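PDB 4AJ9: catalase-3 from Neurospora crassa, which catalyses the disproportionation of hydrogen peroxide to oxygen and water at a heme centre, as a large-subunit catalase with an additional C-terminal domain. Local coordinates for residues G15-M18 and G24-E27; A123-T128 and P330-R335; N380-Q385 and H391-H396; T563-Y568 and V573-S578. All blocks are in the same frame, centred on the assembly; numbering follows the deposited sequence.

Interaction 1: residues G15-M18 and G24-E27; sequences GQFM and GNIE
Met18 meets Asn25 and Ile26 chiefly through its backbone carbonyl. Met18 O accepts a hydrogen bond from Ile26 N at 2.9 Å, with the donor standing 36° out of the carbonyl plane rather than on a lone pair. The same oxygen receives a CA-H...O contact from Asn25 CA at 3.2 Å, so two successive residues close on a single acceptor. The Met18 side chain, with CG anti to the backbone N (chi1 -165°), adds an apolar contact: its CG lies 4.0 Å from Ile26 CG1, and the thioether then bends away. These contacts close an irregular loop in the amino-terminal arm of the catalase chain, between the strands 10-11 and 33-34, and the arm lies against the second subunit. Asn25 lays its amide obliquely beside Phe17, whose CB is 3.7 Å from Asn25 ND2, with ring and amide planes 43° apart. One water donates both to Phe17 O, at 2.6 Å, and to Asn25 OD1, at 2.9 Å, joining the segments a second time, from carbonyl to side chain. The amide nitrogen is given to the neighbour: Asn25 ND2 hydrogen-bonds Gly415 O of the second subunit, while Ile26 packs on Ile46 and Gln49 of the helix 45-55.

Interaction 2: residues A123-T128 and P330-R335; sequences ATRFYT and PGHIVR
Arg125 and His332 make the polar half of this contact. The guanidinium comes to the edge of the imidazole, with Arg125 NH2 near the ring plane and 3.2 Å from His332 CE1; the two planes are turned 69° apart, so the groups are not stacked. Arg125 leaves the strand with CG anti to the backbone N (chi1 168°) and stays extended until a bend at chi3 of -57° brings its end round to the histidine. What holds the pair together is a shared carboxylate: Asp134 takes a salt bridge from Arg125 NE on OD1 and hydrogen-bonds His332 ND1 through OD2. The remaining nitrogens are also engaged, Arg125 NH2 with Ser327 O, Arg125 NH1 with Asn371 OD1 and His332 NE2 with Glu366 OE2, so that both imidazole nitrogens are satisfied by carboxylates.

The second half is loose van der Waals packing. Val334 CG1 approaches Thr128 OG1 to 4.3 Å, and that hydroxyl is hydrogen-bonded to Gly131 O in the turn that follows.

Both patches are buried and join a strand of the catalase beta-barrel to a loop more than two hundred residues later in the chain. Strand 121-128 runs between strands 96-104 and 131-138, its Ala123 end touching the heme. The loop 330-335 crosses beside it, Pro330 packing on Tyr352, the probable axial heme ligand, in helix 343-360, and Val334 on Phe133 of strand 131-138.

Interaction 3: residues N380-Q385 and H391-H396; sequences NHRDGQ and HKNIHH
The loops on either side of the short strand 390-391, whose His391 pairs in parallel with a strand of the second subunit, close on each other here around Arg382. Its guanidinium lies flat on the His391 ring, with centres 3.9 Å apart and planes at 8°, and Arg382 CD adds a CH-pi contact over the same ring. His396 CB lies across the opposite face, 3.8 Å from Arg382 NH2. A bend at chi2 (-66°) folds the arginine chain over the imidazole. In the guanidinium plane, Arg382 NH2 reaches Asn393 O at 2.9 Å on a carbonyl lone pair, and Arg382 NH1 bonds His381 O at 2.8 Å from above that carbonyl's plane; Asn379 O is a second acceptor for NH1. One water links Arg382 NE to Asn393 O, and another accepts from Arg382 NH2 and Asn393 ND2 and lies within hydrogen-bonding distance of Asn380 OD1. Asn393 is itself set by an Asx turn, its OD1 taking His395 N at 3.0 Å. Asn380 CB rests 3.4 Å from His396 O, which also accepts from His156 of the third subunit. Sandwiched on both faces and bonded to carbonyls and waters round its edge, the buried guanidinium is fixed in rotation, and its positive charge is probably stabilised by these carbonyl dipoles and waters, a setting that would tend to disfavour a second charge on His391.

Interaction 4: residues T563-Y568 and V573-S578; sequences TVIAEY and VDQTYS
The Tyr577 ring carries Ile565 on one face: Ile565 CG2 sits 3.6 Å from the ring centroid, only 16° off the normal, in a CH-pi contact. With chi1 at -57° the isoleucine keeps CG1 beside its backbone N, and the CG2 methyl, turned the opposite way from that nitrogen, comes over the ring. Ala566 C and Glu567 N approach the ring obliquely, and Phe608 meets it from elsewhere in the domain, while Tyr577 OH is held by Ser538 O.

The segments pair as parallel strands, Ile565 beside Gln575 and Ala566 beside Thr576, making 575-576 an outermost strand, within this chain, of the six-stranded parallel sheet in the C-terminal domain, which belongs to the glutaminase I clan. Ala566 N donates to Gln575 O at 3.2 Å, and Tyr577 N to Ala566 O at 2.8 Å. Val564 O takes two donors, Asp574 N at 2.8 Å in its carbonyl plane and Gln575 N at 3.2 Å. On the Ala566 side of the sheet, Ala566 CB meets Val573 CG2 at 3.7 Å; on the opposite face, with Ile565, Thr563 CG2 is 3.7 Å from Gln575 CB.

Asp574 adds a side-chain hydrogen bond at the strand's start. Its OD2 accepts Val564 N at 2.8 Å, nearly straight at 170°, through the anti lone pair, and also forms a salt bridge with Lys552 of the helix 544-557. Shared between a peptide N-H and an ammonium group, the carboxylate is probably stabilised as the anion and supplies an acceptor to Val564 N just before the regular strand pairing begins.

In the fold
The four contacts follow one another in series along the chain. Interactions 1, 2 and 3 belong to the catalase part and all touch the second subunit, interaction 1 in the amino-terminal arm, interaction 2 at the barrel strand 121-128 near the heme, and interaction 3 in the loops beyond helix 343-360. Interactions 2 and 3 are the nearest pair, with centres about 24 Å apart, though they do not touch. Interaction 4 lies in the parallel sheet of the C-terminal domain, about 41 Å from interaction 1 and 60 Å from interaction 3 between centres. The first three thus lie where the heme-bearing catalase part meets a neighbouring subunit, while the appended domain has its own sheet and meets the fourth subunit.

Interaction 1: residues G15-M18 and G24-E27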
loop_
_atom_site.group_PDB
_atom_site.type_symbol
_atom_site.label_atom_id
_atom_site.label_comp_id
_atom_site.label_asym_id
_atom_site.label_seq_id
_atom_site.Cartn_x
_atom_site.Cartn_y
_atom_site.Cartn_z
ATOM N N GLY C 15 -18.296 -9.301 -28.383
ATOM C CA GLY C 15 -19.399 -8.552 -28.950
ATOM C C GLY C 15 -19.698 -7.230 -28.264
ATOM O O GLY C 15 -20.756 -6.647 -28.483
ATOM N N GLN C 16 -18.775 -6.741 -27.443
ATOM C CA GLN C 16 -19.011 -5.492 -26.724
ATOM C C GLN C 16 -18.094 -4.395 -27.249
ATOM O O GLN C 16 -17.035 -4.670 -27.807
ATOM C CB GLN C 16 -18.753 -5.685 -25.232
ATOM C CG GLN C 16 -19.576 -6.786 -24.591
ATOM C CD GLN C 16 -21.013 -6.388 -24.353
ATOM O OE1 GLN C 16 -21.412 -5.252 -24.619
ATOM N NE2 GLN C 16 -21.807 -7.327 -23.847
ATOM N N PHE C 17 -18.511 -3.152 -27.063
ATOM C CA PHE C 17 -17.629 -2.011 -27.283
ATOM C C PHE C 17 -16.731 -1.771 -26.073
ATOM O O PHE C 17 -17.129 -2.015 -24.927
ATOM C CB PHE C 17 -18.440 -0.751 -27.587
ATOM C CG PHE C 17 -19.038 -0.746 -28.965
ATOM C CD1 PHE C 17 -18.227 -0.580 -30.078
ATOM C CD2 PHE C 17 -20.398 -0.935 -29.150
ATOM C CE1 PHE C 17 -18.768 -0.582 -31.365
ATOM C CE2 PHE C 17 -20.947 -0.940 -30.426
ATOM C CZ PHE C 17 -20.121 -0.767 -31.535
ATOM N N MET C 18 -15.518 -1.307 -26.358
ATOM C CA MET C 18 -14.535 -0.881 -25.360
ATOM C C MET C 18 -15.108 0.191 -24.438
ATOM O O MET C 18 -15.802 1.112 -24.892
ATOM C CB MET C 18 -13.317 -0.316 -26.093
ATOM C CG MET C 18 -12.067 -0.168 -25.244
ATOM S SD MET C 18 -11.274 -1.749 -24.868
ATOM C CE MET C 18 -10.337 -2.128 -26.348
ATOM N N GLY C 24 -19.039 3.826 -20.153
ATOM C CA GLY C 24 -18.968 4.747 -21.259
ATOM C C GLY C 24 -18.092 4.142 -22.330
ATOM O O GLY C 24 -16.924 3.821 -22.090
ATOM N N ASN C 25 -18.677 3.957 -23.507
ATOM C CA ASN C 25 -17.937 3.469 -24.666
ATOM C C ASN C 25 -16.881 4.447 -25.136
ATOM O O ASN C 25 -17.090 5.662 -25.109
ATOM C CB ASN C 25 -18.901 3.141 -25.804
ATOM C CG ASN C 25 -19.838 2.010 -25.454
ATOM O OD1 ASN C 25 -19.660 1.328 -24.440
ATOM N ND2 ASN C 25 -20.833 1.781 -26.303
ATOM N N ILE C 26 -15.737 3.915 -25.567
ATOM C CA ILE C 26 -14.612 4.741 -25.963
ATOM C C ILE C 26 -13.812 4.107 -27.092
ATOM O O ILE C 26 -14.076 2.986 -27.512
ATOM C CB ILE C 26 -13.636 4.938 -24.794
ATOM C CG1 ILE C 26 -13.046 3.588 -24.371
ATOM C CG2 ILE C 26 -14.323 5.652 -23.624
ATOM C CD1 ILE C 26 -12.000 3.673 -23.276
ATOM N N GLU C 27 -12.818 4.847 -27.566
ATOM C CA GLU C 27 -11.763 4.284 -28.376
ATOM C C GLU C 27 -10.490 4.580 -27.590
ATOM O O GLU C 27 -10.437 5.562 -26.863
ATOM C CB GLU C 27 -11.727 4.923 -29.767
ATOM C CG GLU C 27 -11.517 6.444 -29.766
ATOM C CD GLU C 27 -11.300 7.007 -31.161
ATOM O OE1 GLU C 27 -10.445 6.471 -31.901
ATOM O OE2 GLU C 27 -11.985 7.989 -31.523
HETATM O O HOH W 1 -19.580 -1.544 -24.205
#

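Interaction 2: residues A123-T128 and P330-R335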
loop_
_atom_site.group_PDB
_atom_site.type_symbol
_atom_site.label_atom_id
_atom_site.label_comp_id
_atom_site.label_asym_id
_atom_site.label_seq_id
_atom_site.Cartn_x
_atom_site.Cartn_y
_atom_site.Cartn_z
ATOM N N ALA C 123 0.056 -27.243 -2.199
ATOM C CA ALA C 123 -0.860 -26.595 -1.266
ATOM C C ALA C 123 -2.271 -26.793 -1.743
ATOM O O ALA C 123 -2.584 -26.485 -2.888
ATOM C CB ALA C 123 -0.542 -25.097 -1.155
ATOM N N THR C 124 -3.133 -27.275 -0.854
ATOM C CA THR C 124 -4.496 -27.641 -1.221
ATOM C C THR C 124 -5.493 -26.902 -0.353
ATOM O O THR C 124 -5.399 -26.944 0.869
ATOM C CB THR C 124 -4.753 -29.134 -0.942
ATOM O OG1 THR C 124 -3.799 -29.935 -1.647
ATOM C CG2 THR C 124 -6.186 -29.521 -1.335
ATOM N N ARG C 125 -6.466 -26.248 -0.975
ATOM C CA ARG C 125 -7.569 -25.683 -0.208
ATOM C C ARG C 125 -8.826 -26.528 -0.382
ATOM O O ARG C 125 -9.234 -26.832 -1.513
ATOM C CB ARG C 125 -7.872 -24.247 -0.644
ATOM C CG ARG C 125 -9.207 -23.720 -0.084
ATOM C CD ARG C 125 -9.242 -22.199 -0.145
ATOM N NE ARG C 125 -8.106 -21.656 0.590
ATOM C CZ ARG C 125 -7.592 -20.451 0.404
ATOM N NH1 ARG C 125 -8.122 -19.627 -0.497
ATOM N NH2 ARG C 125 -6.536 -20.072 1.126
ATOM N N PHE C 126 -9.445 -26.903 0.733
ATOM C CA PHE C 126 -10.763 -27.522 0.689
ATOM C C PHE C 126 -11.750 -26.432 1.028
ATOM O O PHE C 126 -11.656 -25.830 2.094
ATOM C CB PHE C 126 -10.890 -28.627 1.745
ATOM C CG PHE C 126 -9.898 -29.746 1.599
ATOM C CD1 PHE C 126 -8.656 -29.669 2.211
ATOM C CD2 PHE C 126 -10.232 -30.906 0.908
ATOM C CE1 PHE C 126 -7.741 -30.715 2.098
ATOM C CE2 PHE C 126 -9.325 -31.967 0.801
ATOM C CZ PHE C 126 -8.080 -31.865 1.400
ATOM N N TYR C 127 -12.680 -26.153 0.124
ATOM C CA TYR C 127 -13.707 -25.164 0.389
ATOM C C TYR C 127 -14.891 -25.889 1.051
ATOM O O TYR C 127 -15.888 -26.198 0.386
ATOM C CB TYR C 127 -14.140 -24.499 -0.925
ATOM C CG TYR C 127 -13.072 -23.693 -1.644
ATOM C CD1 TYR C 127 -12.172 -24.302 -2.532
ATOM C CD2 TYR C 127 -12.987 -22.315 -1.475
ATOM C CE1 TYR C 127 -11.208 -23.548 -3.206
ATOM C CE2 TYR C 127 -12.034 -21.559 -2.142
ATOM C CZ TYR C 127 -11.149 -22.180 -3.006
ATOM O OH TYR C 127 -10.208 -21.417 -3.660
ATOM N N THR C 128 -14.769 -26.183 2.348
ATOM C CA THR C 128 -15.757 -27.018 3.044
ATOM C C THR C 128 -16.971 -26.219 3.457
ATOM O O THR C 128 -16.947 -24.985 3.441
ATOM C CB THR C 128 -15.184 -27.693 4.308
ATOM O OG1 THR C 128 -15.272 -26.790 5.432
ATOM C CG2 THR C 128 -13.737 -28.110 4.093
ATOM N N PRO C 330 -1.776 -22.065 6.800
ATOM C CA PRO C 330 -1.968 -23.221 7.678
ATOM C C PRO C 330 -2.897 -22.849 8.829
ATOM O O PRO C 330 -3.402 -23.741 9.515
ATOM C CB PRO C 330 -0.555 -23.527 8.189
ATOM C CG PRO C 330 0.355 -22.785 7.309
ATOM C CD PRO C 330 -0.382 -21.603 6.787
ATOM N N GLY C 331 -3.162 -21.555 9.025
ATOM C CA GLY C 331 -4.119 -21.149 10.047
ATOM C C GLY C 331 -5.558 -21.316 9.575
ATOM O O GLY C 331 -6.516 -21.131 10.330
ATOM N N HIS C 332 -5.720 -21.627 8.297
ATOM C CA HIS C 332 -7.049 -21.923 7.783
ATOM C C HIS C 332 -7.440 -23.298 8.295
ATOM O O HIS C 332 -7.220 -24.313 7.620
ATOM C CB HIS C 332 -7.051 -21.895 6.260
ATOM C CG HIS C 332 -7.152 -20.518 5.681
ATOM N ND1 HIS C 332 -6.886 -20.250 4.354
ATOM C CD2 HIS C 332 -7.518 -19.339 6.238
ATOM C CE1 HIS C 332 -7.071 -18.960 4.123
ATOM N NE2 HIS C 332 -7.462 -18.387 5.247
ATOM N N ILE C 333 -7.995 -23.335 9.503
ATOM C CA ILE C 333 -8.326 -24.610 10.142
ATOM C C ILE C 333 -9.822 -24.678 10.403
ATOM O O ILE C 333 -10.493 -23.645 10.418
ATOM C CB ILE C 333 -7.511 -24.805 11.447
ATOM C CG1 ILE C 333 -7.573 -26.259 11.936
ATOM C CG2 ILE C 333 -7.952 -23.818 12.542
ATOM C CD1 ILE C 333 -6.479 -26.583 12.964
ATOM N N VAL C 334 -10.347 -25.889 10.569
ATOM C CA VAL C 334 -11.786 -26.081 10.759
ATOM C C VAL C 334 -12.057 -27.004 11.958
ATOM O O VAL C 334 -11.178 -27.757 12.379
ATOM C CB VAL C 334 -12.450 -26.682 9.496
ATOM C CG1 VAL C 334 -12.295 -25.740 8.296
ATOM C CG2 VAL C 334 -11.834 -28.050 9.181
ATOM N N ARG C 335 -13.268 -26.934 12.502
ATOM C CA ARG C 335 -13.700 -27.859 13.548
ATOM C C ARG C 335 -13.361 -29.286 13.151
ATOM O O ARG C 335 -13.669 -29.708 12.036
ATOM C CB ARG C 335 -15.212 -27.753 13.744
ATOM C CG ARG C 335 -15.757 -28.655 14.851
ATOM C CD ARG C 335 -17.280 -28.519 14.948
ATOM N NE ARG C 335 -17.876 -29.492 15.867
ATOM C CZ ARG C 335 -18.240 -29.218 17.116
ATOM N NH1 ARG C 335 -18.067 -27.998 17.615
ATOM N NH2 ARG C 335 -18.779 -30.166 17.872
#

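Interaction 3: residues N380-Q385 and H391-H396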
loop_
_atom_site.group_PDB
_atom_site.type_symbol
_atom_site.label_atom_id
_atom_site.label_comp_id
_atom_site.label_asym_id
_atom_site.label_seq_id
_atom_site.Cartn_x
_atom_site.Cartn_y
_atom_site.Cartn_z
ATOM N N ASN C 380 -18.259 -9.253 13.086
ATOM C CA ASN C 380 -18.347 -7.821 13.296
ATOM C C ASN C 380 -17.174 -7.054 12.707
ATOM O O ASN C 380 -16.944 -5.901 13.068
ATOM C CB ASN C 380 -18.528 -7.522 14.787
ATOM C CG ASN C 380 -19.867 -8.007 15.300
ATOM O OD1 ASN C 380 -20.874 -7.876 14.610
ATOM N ND2 ASN C 380 -19.886 -8.596 16.498
ATOM N N HIS C 381 -16.433 -7.703 11.807
ATOM C CA HIS C 381 -15.358 -7.038 11.070
ATOM C C HIS C 381 -15.945 -5.979 10.128
ATOM O O HIS C 381 -16.975 -6.220 9.489
ATOM C CB HIS C 381 -14.565 -8.040 10.238
ATOM C CG HIS C 381 -13.904 -9.123 11.039
ATOM N ND1 HIS C 381 -12.889 -9.899 10.528
ATOM C CD2 HIS C 381 -14.129 -9.577 12.295
ATOM C CE1 HIS C 381 -12.504 -10.776 11.439
ATOM N NE2 HIS C 381 -13.236 -10.597 12.523
ATOM N N ARG C 382 -15.283 -4.832 10.010
ATOM C CA ARG C 382 -15.778 -3.763 9.137
ATOM C C ARG C 382 -14.647 -2.988 8.495
ATOM O O ARG C 382 -13.522 -3.004 8.980
ATOM C CB ARG C 382 -16.637 -2.767 9.914
ATOM C CG ARG C 382 -17.912 -3.342 10.500
ATOM C CD ARG C 382 -18.886 -3.777 9.422
ATOM N NE ARG C 382 -20.173 -4.142 10.027
ATOM C CZ ARG C 382 -20.478 -5.359 10.458
ATOM N NH1 ARG C 382 -19.587 -6.348 10.377
ATOM N NH2 ARG C 382 -21.678 -5.588 10.993
ATOM N N ASP C 383 -14.977 -2.277 7.420
ATOM C CA ASP C 383 -14.060 -1.338 6.779
ATOM C C ASP C 383 -12.792 -2.027 6.268
ATOM O O ASP C 383 -12.822 -3.179 5.820
ATOM C CB ASP C 383 -13.683 -0.190 7.734
ATOM C CG ASP C 383 -14.889 0.485 8.374
ATOM O OD1 ASP C 383 -16.048 0.149 8.030
ATOM O OD2 ASP C 383 -14.668 1.380 9.222
ATOM N N GLY C 384 -11.672 -1.314 6.342
ATOM C CA GLY C 384 -10.435 -1.804 5.753
ATOM C C GLY C 384 -10.385 -1.575 4.251
ATOM O O GLY C 384 -11.418 -1.547 3.580
ATOM N N GLN C 385 -9.173 -1.410 3.721
ATOM C CA GLN C 385 -8.979 -1.144 2.297
ATOM C C GLN C 385 -9.747 -2.144 1.436
ATOM O O GLN C 385 -9.725 -3.356 1.683
ATOM C CB GLN C 385 -7.478 -1.204 1.950
ATOM C CG GLN C 385 -7.046 -0.301 0.798
ATOM C CD GLN C 385 -7.124 1.188 1.135
ATOM O OE1 GLN C 385 -6.176 1.773 1.665
ATOM N NE2 GLN C 385 -8.253 1.806 0.819
ATOM N N HIS C 391 -22.339 -4.087 4.945
ATOM C CA HIS C 391 -22.868 -4.759 6.120
ATOM C C HIS C 391 -24.148 -4.113 6.624
ATOM O O HIS C 391 -24.224 -2.895 6.788
ATOM C CB HIS C 391 -21.838 -4.789 7.256
ATOM C CG HIS C 391 -20.647 -5.653 6.981
ATOM N ND1 HIS C 391 -19.559 -5.211 6.258
ATOM C CD2 HIS C 391 -20.367 -6.930 7.344
ATOM C CE1 HIS C 391 -18.664 -6.181 6.175
ATOM N NE2 HIS C 391 -19.127 -7.233 6.830
ATOM N N LYS C 392 -25.137 -4.957 6.902
ATOM C CA LYS C 392 -26.457 -4.515 7.344
ATOM C C LYS C 392 -26.536 -4.270 8.854
ATOM O O LYS C 392 -27.255 -3.380 9.293
ATOM C CB LYS C 392 -27.495 -5.561 6.931
ATOM C CG LYS C 392 -28.951 -5.160 7.140
ATOM C CD LYS C 392 -29.903 -6.261 6.655
ATOM C CE LYS C 392 -29.459 -6.864 5.304
ATOM N NZ LYS C 392 -29.621 -5.966 4.112
ATOM N N ASN C 393 -25.815 -5.069 9.643
ATOM C CA ASN C 393 -25.925 -5.014 11.108
ATOM C C ASN C 393 -25.144 -3.826 11.646
ATOM O O ASN C 393 -23.928 -3.801 11.540
ATOM C CB ASN C 393 -25.389 -6.310 11.739
ATOM C CG ASN C 393 -25.293 -6.239 13.276
ATOM O OD1 ASN C 393 -26.082 -5.551 13.933
ATOM N ND2 ASN C 393 -24.307 -6.950 13.848
ATOM N N ILE C 394 -25.840 -2.849 12.224
ATOM C CA ILE C 394 -25.177 -1.635 12.694
ATOM C C ILE C 394 -24.659 -1.771 14.124
ATOM O O ILE C 394 -23.959 -0.895 14.617
ATOM C CB ILE C 394 -26.109 -0.403 12.614
ATOM C CG1 ILE C 394 -27.165 -0.466 13.717
ATOM C CG2 ILE C 394 -26.733 -0.299 11.222
ATOM C CD1 ILE C 394 -28.113 0.729 13.716
ATOM N N HIS C 395 -25.014 -2.867 14.789
ATOM C CA HIS C 395 -24.483 -3.137 16.121
ATOM C C HIS C 395 -23.352 -4.165 16.020
ATOM O O HIS C 395 -23.516 -5.351 16.326
ATOM C CB HIS C 395 -25.618 -3.537 17.079
ATOM C CG HIS C 395 -26.711 -2.515 17.137
ATOM N ND1 HIS C 395 -27.925 -2.690 16.509
ATOM C CD2 HIS C 395 -26.745 -1.275 17.685
ATOM C CE1 HIS C 395 -28.670 -1.614 16.690
ATOM N NE2 HIS C 395 -27.979 -0.742 17.403
ATOM N N HIS C 396 -22.211 -3.659 15.558
ATOM C CA HIS C 396 -21.052 -4.447 15.163
ATOM C C HIS C 396 -20.093 -4.697 16.326
ATOM O O HIS C 396 -18.889 -4.435 16.245
ATOM C CB HIS C 396 -20.320 -3.755 14.004
ATOM C CG HIS C 396 -19.958 -2.322 14.274
ATOM N ND1 HIS C 396 -20.541 -1.574 15.277
ATOM C CD2 HIS C 396 -19.069 -1.500 13.664
ATOM C CE1 HIS C 396 -20.029 -0.355 15.268
ATOM N NE2 HIS C 396 -19.136 -0.284 14.297
HETATM O O HOH W 2 -22.273 -8.130 12.163
HETATM O O HOH W 3 -22.210 -2.085 10.383
#

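Interaction 4: residues T563-Y568 and V573-S578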
loop_
_atom_site.group_PDB
_atom_site.type_symbol
_atom_site.label_atom_id
_atom_site.label_comp_id
_atom_site.label_asym_id
_atom_site.label_seq_id
_atom_site.Cartn_x
_atom_site.Cartn_y
_atom_site.Cartn_z
ATOM N N THR C 563 4.169 -36.133 -30.631
ATOM C CA THR C 563 4.560 -34.995 -31.457
ATOM C C THR C 563 5.388 -35.489 -32.631
ATOM O O THR C 563 6.497 -35.989 -32.443
ATOM C CB THR C 563 5.414 -33.990 -30.656
ATOM O OG1 THR C 563 4.708 -33.583 -29.478
ATOM C CG2 THR C 563 5.739 -32.760 -31.499
ATOM N N VAL C 564 4.860 -35.359 -33.841
ATOM C CA VAL C 564 5.644 -35.701 -35.023
ATOM C C VAL C 564 6.527 -34.521 -35.422
ATOM O O VAL C 564 6.047 -33.398 -35.601
ATOM C CB VAL C 564 4.745 -36.097 -36.200
ATOM C CG1 VAL C 564 5.582 -36.306 -37.461
ATOM C CG2 VAL C 564 3.956 -37.356 -35.848
ATOM N N ILE C 565 7.818 -34.787 -35.563
ATOM C CA ILE C 565 8.800 -33.738 -35.822
ATOM C C ILE C 565 9.419 -33.900 -37.199
ATOM O O ILE C 565 9.787 -35.007 -37.581
ATOM C CB ILE C 565 9.929 -33.802 -34.784
ATOM C CG1 ILE C 565 9.355 -33.677 -33.367
ATOM C CG2 ILE C 565 11.006 -32.737 -35.062
ATOM C CD1 ILE C 565 10.368 -34.019 -32.279
ATOM N N ALA C 566 9.536 -32.797 -37.941
ATOM C CA ALA C 566 10.254 -32.805 -39.214
ATOM C C ALA C 566 10.940 -31.460 -39.482
ATOM O O ALA C 566 10.986 -30.589 -38.614
ATOM C CB ALA C 566 9.315 -33.172 -40.357
ATOM N N GLU C 567 11.483 -31.307 -40.681
ATOM C CA GLU C 567 12.278 -30.135 -41.020
ATOM C C GLU C 567 11.431 -28.875 -41.030
ATOM O O GLU C 567 11.894 -27.810 -40.625
ATOM C CB GLU C 567 12.953 -30.313 -42.382
ATOM C CG GLU C 567 13.960 -31.451 -42.430
ATOM C CD GLU C 567 13.350 -32.761 -42.887
ATOM O OE1 GLU C 567 12.115 -32.936 -42.764
ATOM O OE2 GLU C 567 14.118 -33.616 -43.373
ATOM N N TYR C 568 10.193 -29.008 -41.502
ATOM C CA TYR C 568 9.238 -27.902 -41.533
ATOM C C TYR C 568 7.830 -28.445 -41.333
ATOM O O TYR C 568 7.623 -29.660 -41.306
ATOM C CB TYR C 568 9.332 -27.091 -42.841
ATOM C CG TYR C 568 9.047 -27.875 -44.115
ATOM C CD1 TYR C 568 7.752 -28.041 -44.582
ATOM C CD2 TYR C 568 10.083 -28.429 -44.856
ATOM C CE1 TYR C 568 7.492 -28.753 -45.749
ATOM C CE2 TYR C 568 9.836 -29.142 -46.017
ATOM C CZ TYR C 568 8.543 -29.298 -46.459
ATOM O OH TYR C 568 8.310 -30.005 -47.617
ATOM N N VAL C 573 2.882 -32.725 -39.511
ATOM C CA VAL C 573 3.993 -32.366 -38.636
ATOM C C VAL C 573 3.552 -31.436 -37.507
ATOM O O VAL C 573 2.911 -30.416 -37.747
ATOM C CB VAL C 573 5.127 -31.707 -39.431
ATOM C CG1 VAL C 573 6.251 -31.289 -38.495
ATOM C CG2 VAL C 573 5.632 -32.665 -40.507
ATOM N N ASP C 574 3.899 -31.791 -36.276
ATOM C CA ASP C 574 3.465 -31.009 -35.122
ATOM C C ASP C 574 4.505 -29.981 -34.694
ATOM O O ASP C 574 4.157 -28.974 -34.075
ATOM C CB ASP C 574 3.135 -31.913 -33.931
ATOM C CG ASP C 574 2.064 -32.934 -34.253
ATOM O OD1 ASP C 574 0.931 -32.533 -34.591
ATOM O OD2 ASP C 574 2.348 -34.143 -34.143
ATOM N N GLN C 575 5.772 -30.245 -35.010
ATOM C CA GLN C 575 6.867 -29.389 -34.557
ATOM C C GLN C 575 8.061 -29.539 -35.496
ATOM O O GLN C 575 8.309 -30.627 -36.014
ATOM C CB GLN C 575 7.278 -29.783 -33.133
ATOM C CG GLN C 575 8.079 -28.748 -32.372
ATOM C CD GLN C 575 8.387 -29.198 -30.944
ATOM O OE1 GLN C 575 8.804 -30.336 -30.718
ATOM N NE2 GLN C 575 8.184 -28.303 -29.978
ATOM N N THR C 576 8.790 -28.449 -35.720
ATOM C CA THR C 576 10.005 -28.489 -36.529
ATOM C C THR C 576 11.177 -28.933 -35.679
ATOM O O THR C 576 11.154 -28.791 -34.454
ATOM C CB THR C 576 10.365 -27.100 -37.096
ATOM O OG1 THR C 576 10.628 -26.201 -36.007
ATOM C CG2 THR C 576 9.235 -26.559 -37.957
ATOM N N TYR C 577 12.214 -29.447 -36.329
ATOM C CA TYR C 577 13.435 -29.806 -35.616
ATOM C C TYR C 577 14.002 -28.612 -34.871
ATOM O O TYR C 577 14.542 -28.765 -33.774
ATOM C CB TYR C 577 14.482 -30.399 -36.559
ATOM C CG TYR C 577 14.252 -31.865 -36.798
ATOM C CD1 TYR C 577 14.444 -32.789 -35.774
ATOM C CD2 TYR C 577 13.815 -32.331 -38.031
ATOM C CE1 TYR C 577 14.226 -34.134 -35.974
ATOM C CE2 TYR C 577 13.592 -33.686 -38.247
ATOM C CZ TYR C 577 13.801 -34.584 -37.217
ATOM O OH TYR C 577 13.577 -35.934 -37.418
ATOM N N SER C 578 13.855 -27.428 -35.463
ATOM C CA SER C 578 14.376 -26.195 -34.870
ATOM C C SER C 578 13.754 -25.964 -33.498
ATOM O O SER C 578 14.445 -25.607 -32.539
ATOM C CB SER C 578 14.099 -24.995 -35.794
ATOM O OG SER C 578 14.603 -23.784 -35.242
HETATM O O HOH W 4 13.377 -27.573 -38.451
#